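PDB 4DS2: ubiquitin-conjugating enzyme E2, putative from Trypanosoma cruzi, which probably accepts activated ubiquitin from an E1 enzyme as a thioester and passes it on toward substrate proteins, as in other E2 conjugating enzymes. Local coordinates for residues S35-S43 with L54-S62. Numbering follows the deposited sequence.
Sequences SPHSTAIFS and LKVKAPADS
Ala40 and Lys57 exchange two backbone hydrogen bonds, among them Lys57 N to Ala40 O at 2.8 Å, and so fix the register between the first two strands of the antiparallel sheet of the UBC fold. Ile41 and Val56 follow as a non-hydrogen-bonded pair. Next comes a classic beta bulge: Phe42 N donates to Lys55 O, and Lys55 N to Ser43 O (3.0 Å), so that Phe42 and Ser43 together face the single residue Lys55.

The bulge, with Phe42 psi at -6°, brings the Phe42 side chain across the partner strand, a chi1 of 70° setting the ring over the main chain. Lys55 CB packs over one ring face, a CH-pi contact 4.0 Å from the centroid. Lys57, kinked at its second and fourth torsions, brings NZ over the opposite face, 4.6 Å from the centroid of the Phe42 ring, in an off-centre cation-pi interaction.

Apolar contacts occupy the other face of the sheet. The Ile41 and Val56 side chains lie alongside each other, pointing the same way, with Ile41 CG1 4.1 Å from Val56 CG2, while Ile41 CG2 meets Leu54 CD1; helix 120-132 packs on this face through Ile124, which touches both Ile41 and Leu54. Beyond the strands, Thr39 CG2 lies against CG and CD of the Pro59 ring.

Polar bonds resume in the loops. Asp61 N donates to Pro36 O, and His37 ND1 to Asp61 OD2; the modelled 2.5 Å of this histidine-carboxylate bond is doubtfully short. The carboxylate stands almost perpendicular to the imidazole (87°) and receives the donor from above its own plane.

The chemistry thus differs between the two faces, apolar toward the helix and a lysine-flanked aromatic ring on the other, and again at the loop end, where Asp61 could favour a protonated His37, although the uncertain geometry does not settle it.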
ATOM      1  N   SER A  35      12.856   5.277  10.668  1.00 89.93           N
ATOM      2  CA  SER A  35      12.916   6.287   9.618  1.00 90.83           C
ATOM      3  C   SER A  35      11.629   7.145   9.560  1.00 91.78           C
ATOM      4  O   SER A  35      10.514   6.600   9.514  1.00 90.65           O
ATOM      5  CB  SER A  35      13.153   5.611   8.262  1.00 87.74           C
ATOM      6  OG  SER A  35      13.448   6.568   7.261  1.00 85.45           O
ATOM      7  N   PRO A  36      11.775   8.492   9.547  1.00 93.95           N
ATOM      8  CA  PRO A  36      10.624   9.384   9.345  1.00 89.72           C
ATOM      9  C   PRO A  36      10.101   9.388   7.899  1.00 85.22           C
ATOM     10  O   PRO A  36       8.963   9.804   7.687  1.00 79.58           O
ATOM     11  CB  PRO A  36      11.201  10.761   9.675  1.00 94.74           C
ATOM     12  CG  PRO A  36      12.624  10.666   9.227  1.00 96.35           C
ATOM     13  CD  PRO A  36      13.046   9.252   9.559  1.00 98.11           C
ATOM     14  N   HIS A  37      10.924   8.942   6.932  1.00 82.43           N
ATOM     15  CA  HIS A  37      10.555   8.900   5.502  1.00 79.45           C
ATOM     16  C   HIS A  37       9.885   7.617   5.079  1.00 73.36           C
ATOM     17  O   HIS A  37       9.234   7.567   4.042  1.00 72.70           O
ATOM     18  CB  HIS A  37      11.762   9.163   4.599  1.00 81.90           C
ATOM     19  CG  HIS A  37      11.386   9.382   3.148  1.00 83.18           C
ATOM     20  ND1 HIS A  37      10.859  10.539   2.708  1.00 86.66           N
ATOM     21  CD2 HIS A  37      11.440   8.529   2.044  1.00 83.59           C
ATOM     22  CE1 HIS A  37      10.606  10.445   1.389  1.00 88.15           C
ATOM     23  NE2 HIS A  37      10.961   9.212   0.981  1.00 85.46           N
ATOM     24  N   SER A  38      10.045   6.563   5.866  1.00 69.79           N
ATOM     25  CA  SER A  38       9.414   5.287   5.559  1.00 65.88           C
ATOM     26  C   SER A  38       8.139   5.084   6.374  1.00 60.33           C
ATOM     27  O   SER A  38       7.961   5.618   7.471  1.00 59.26           O
ATOM     28  CB  SER A  38      10.392   4.114   5.756  1.00 65.80           C
ATOM     29  OG  SER A  38      11.064   3.823   4.543  1.00 65.34           O
ATOM     30  N   THR A  39       7.264   4.291   5.791  1.00 57.34           N
ATOM     31  CA  THR A  39       5.986   3.962   6.378  1.00 57.80           C
ATOM     32  C   THR A  39       6.204   2.705   7.201  1.00 54.68           C
ATOM     33  O   THR A  39       6.992   1.851   6.811  1.00 55.64           O
ATOM     34  CB  THR A  39       4.949   3.716   5.269  1.00 60.20           C
ATOM     35  OG1 THR A  39       4.840   2.310   4.984  1.00 63.92           O
ATOM     36  CG2 THR A  39       5.363   4.514   3.947  1.00 65.10           C
ATOM     37  N   ALA A  40       5.548   2.602   8.353  1.00 51.97           N
ATOM     38  CA  ALA A  40       5.772   1.486   9.246  1.00 50.01           C
ATOM     39  C   ALA A  40       4.525   0.606   9.203  1.00 48.37           C
ATOM     40  O   ALA A  40       3.414   1.083   9.437  1.00 47.27           O
ATOM     41  CB  ALA A  40       6.058   1.996  10.659  1.00 49.42           C
ATOM     42  N   ILE A  41       4.709  -0.665   8.853  1.00 47.94           N
ATOM     43  CA  ILE A  41       3.655  -1.673   8.989  1.00 47.42           C
ATOM     44  C   ILE A  41       3.856  -2.246  10.385  1.00 48.17           C
ATOM     45  O   ILE A  41       4.941  -2.735  10.687  1.00 51.35           O
ATOM     46  CB  ILE A  41       3.779  -2.821   7.942  1.00 46.15           C
ATOM     47  CG1 ILE A  41       4.015  -2.280   6.516  1.00 47.30           C
ATOM     48  CG2 ILE A  41       2.528  -3.703   7.950  1.00 45.03           C
ATOM     49  CD1 ILE A  41       4.384  -3.317   5.447  1.00 44.84           C
ATOM     50  N   PHE A  42       2.824  -2.177  11.231  1.00 48.92           N
ATOM     51  CA  PHE A  42       2.913  -2.591  12.653  1.00 50.64           C
ATOM     52  C   PHE A  42       1.917  -3.697  13.122  1.00 51.59           C
ATOM     53  O   PHE A  42       2.008  -4.161  14.259  1.00 53.11           O
ATOM     54  CB  PHE A  42       2.799  -1.369  13.572  1.00 53.81           C
ATOM     55  CG  PHE A  42       1.425  -0.749  13.611  1.00 54.97           C
ATOM     56  CD1 PHE A  42       1.045   0.197  12.665  1.00 55.06           C
ATOM     57  CD2 PHE A  42       0.507  -1.113  14.605  1.00 56.79           C
ATOM     58  CE1 PHE A  42      -0.231   0.761  12.686  1.00 57.56           C
ATOM     59  CE2 PHE A  42      -0.763  -0.551  14.641  1.00 58.17           C
ATOM     60  CZ  PHE A  42      -1.134   0.385  13.678  1.00 58.43           C
ATOM     61  N   SER A  43       0.978  -4.107  12.263  1.00 50.18           N
ATOM     62  CA  SER A  43       0.149  -5.281  12.510  1.00 48.55           C
ATOM     63  C   SER A  43      -0.162  -5.998  11.205  1.00 47.71           C
ATOM     64  O   SER A  43      -0.469  -5.374  10.202  1.00 51.07           O
ATOM     65  CB  SER A  43      -1.144  -4.899  13.231  1.00 48.46           C
ATOM     66  OG  SER A  43      -2.170  -5.835  12.961  1.00 48.88           O
ATOM     67  N   LEU A  54      -3.568  -5.552   6.909  1.00 41.38           N
ATOM     68  CA  LEU A  54      -2.467  -4.832   7.551  1.00 42.02           C
ATOM     69  C   LEU A  54      -2.929  -3.508   8.227  1.00 41.22           C
ATOM     70  O   LEU A  54      -3.907  -2.893   7.795  1.00 36.54           O
ATOM     71  CB  LEU A  54      -1.400  -4.477   6.516  1.00 40.89           C
ATOM     72  CG  LEU A  54      -0.731  -5.509   5.604  1.00 40.56           C
ATOM     73  CD1 LEU A  54       0.351  -4.757   4.823  1.00 38.13           C
ATOM     74  CD2 LEU A  54      -0.125  -6.671   6.361  1.00 42.48           C
ATOM     75  N   LYS A  55      -2.184  -3.094   9.265  1.00 41.75           N
ATOM     76  CA  LYS A  55      -2.308  -1.752   9.852  1.00 43.51           C
ATOM     77  C   LYS A  55      -0.973  -1.035   9.717  1.00 42.64           C
ATOM     78  O   LYS A  55       0.086  -1.613   9.931  1.00 39.74           O
ATOM     79  CB  LYS A  55      -2.739  -1.806  11.305  1.00 46.18           C
ATOM     80  CG  LYS A  55      -4.104  -2.468  11.511  1.00 49.09           C
ATOM     81  CD  LYS A  55      -4.644  -2.233  12.924  1.00 52.35           C
ATOM     82  CE  LYS A  55      -5.790  -3.148  13.329  1.00 54.07           C
ATOM     83  NZ  LYS A  55      -5.977  -3.061  14.808  1.00 56.04           N
ATOM     84  N   VAL A  56      -1.038   0.213   9.279  1.00 44.01           N
ATOM     85  CA  VAL A  56       0.148   0.934   8.802  1.00 43.59           C
ATOM     86  C   VAL A  56       0.105   2.354   9.316  1.00 46.37           C
ATOM     87  O   VAL A  56      -0.978   2.909   9.526  1.00 48.21           O
ATOM     88  CB  VAL A  56       0.204   0.945   7.250  1.00 42.38           C
ATOM     89  CG1 VAL A  56       1.338   1.815   6.749  1.00 41.25           C
ATOM     90  CG2 VAL A  56       0.333  -0.473   6.686  1.00 42.38           C
ATOM     91  N   LYS A  57       1.286   2.937   9.524  1.00 49.60           N
ATOM     92  CA  LYS A  57       1.427   4.406   9.647  1.00 49.29           C
ATOM     93  C   LYS A  57       2.118   4.907   8.402  1.00 46.03           C
ATOM     94  O   LYS A  57       3.082   4.302   7.951  1.00 43.02           O
ATOM     95  CB  LYS A  57       2.258   4.784  10.868  1.00 51.48           C
ATOM     96  CG  LYS A  57       1.655   4.326  12.197  1.00 55.60           C
ATOM     97  CD  LYS A  57       0.397   5.104  12.556  1.00 57.38           C
ATOM     98  CE  LYS A  57      -0.451   4.338  13.558  1.00 58.14           C
ATOM     99  NZ  LYS A  57       0.183   4.271  14.899  1.00 58.81           N
ATOM    100  N   ALA A  58       1.624   6.000   7.833  1.00 47.26           N
ATOM    101  CA  ALA A  58       2.407   6.731   6.830  1.00 46.64           C
ATOM    102  C   ALA A  58       3.633   7.392   7.493  1.00 48.62           C
ATOM    103  O   ALA A  58       3.677   7.529   8.730  1.00 49.83           O
ATOM    104  CB  ALA A  58       1.553   7.759   6.125  1.00 44.52           C
ATOM    105  N   PRO A  59       4.641   7.793   6.679  1.00 50.54           N
ATOM    106  CA  PRO A  59       5.827   8.502   7.186  1.00 52.59           C
ATOM    107  C   PRO A  59       5.460   9.821   7.891  1.00 55.62           C
ATOM    108  O   PRO A  59       4.558  10.525   7.425  1.00 53.82           O
ATOM    109  CB  PRO A  59       6.608   8.826   5.900  1.00 52.01           C
ATOM    110  CG  PRO A  59       6.085   7.912   4.858  1.00 48.69           C
ATOM    111  CD  PRO A  59       4.640   7.759   5.203  1.00 48.86           C
ATOM    112  N   ALA A  60       6.166  10.157   8.983  1.00 60.79           N
ATOM    113  CA  ALA A  60       6.029  11.476   9.656  1.00 62.64           C
ATOM    114  C   ALA A  60       6.351  12.615   8.662  1.00 66.11           C
ATOM    115  O   ALA A  60       5.742  13.693   8.689  1.00 65.73           O
ATOM    116  CB  ALA A  60       6.940  11.552  10.866  1.00 61.68           C
ATOM    117  N   ASP A  61       7.350  12.338   7.818  1.00 68.75           N
ATOM    118  CA  ASP A  61       7.645  13.019   6.525  1.00 67.95           C
ATOM    119  C   ASP A  61       6.460  13.580   5.717  1.00 61.18           C
ATOM    120  O   ASP A  61       6.573  14.663   5.170  1.00 58.00           O
ATOM    121  CB  ASP A  61       8.326  11.980   5.606  1.00 71.99           C
ATOM    122  CG  ASP A  61       9.537  12.509   4.889  1.00 78.01           C
ATOM    123  OD1 ASP A  61      10.528  12.897   5.569  1.00 76.49           O
ATOM    124  OD2 ASP A  61       9.508  12.460   3.636  1.00 88.62           O
ATOM    125  N   SER A  62       5.360  12.831   5.595  1.00 54.38           N
ATOM    126  CA  SER A  62       4.350  13.156   4.596  1.00 52.54           C
ATOM    127  C   SER A  62       3.061  13.801   5.142  1.00 50.73           C
ATOM    128  O   SER A  62       2.776  13.754   6.335  1.00 48.76           O
ATOM    129  CB  SER A  62       4.013  11.906   3.767  1.00 50.83           C
ATOM    130  OG  SER A  62       3.161  11.013   4.459  1.00 49.87           O
TER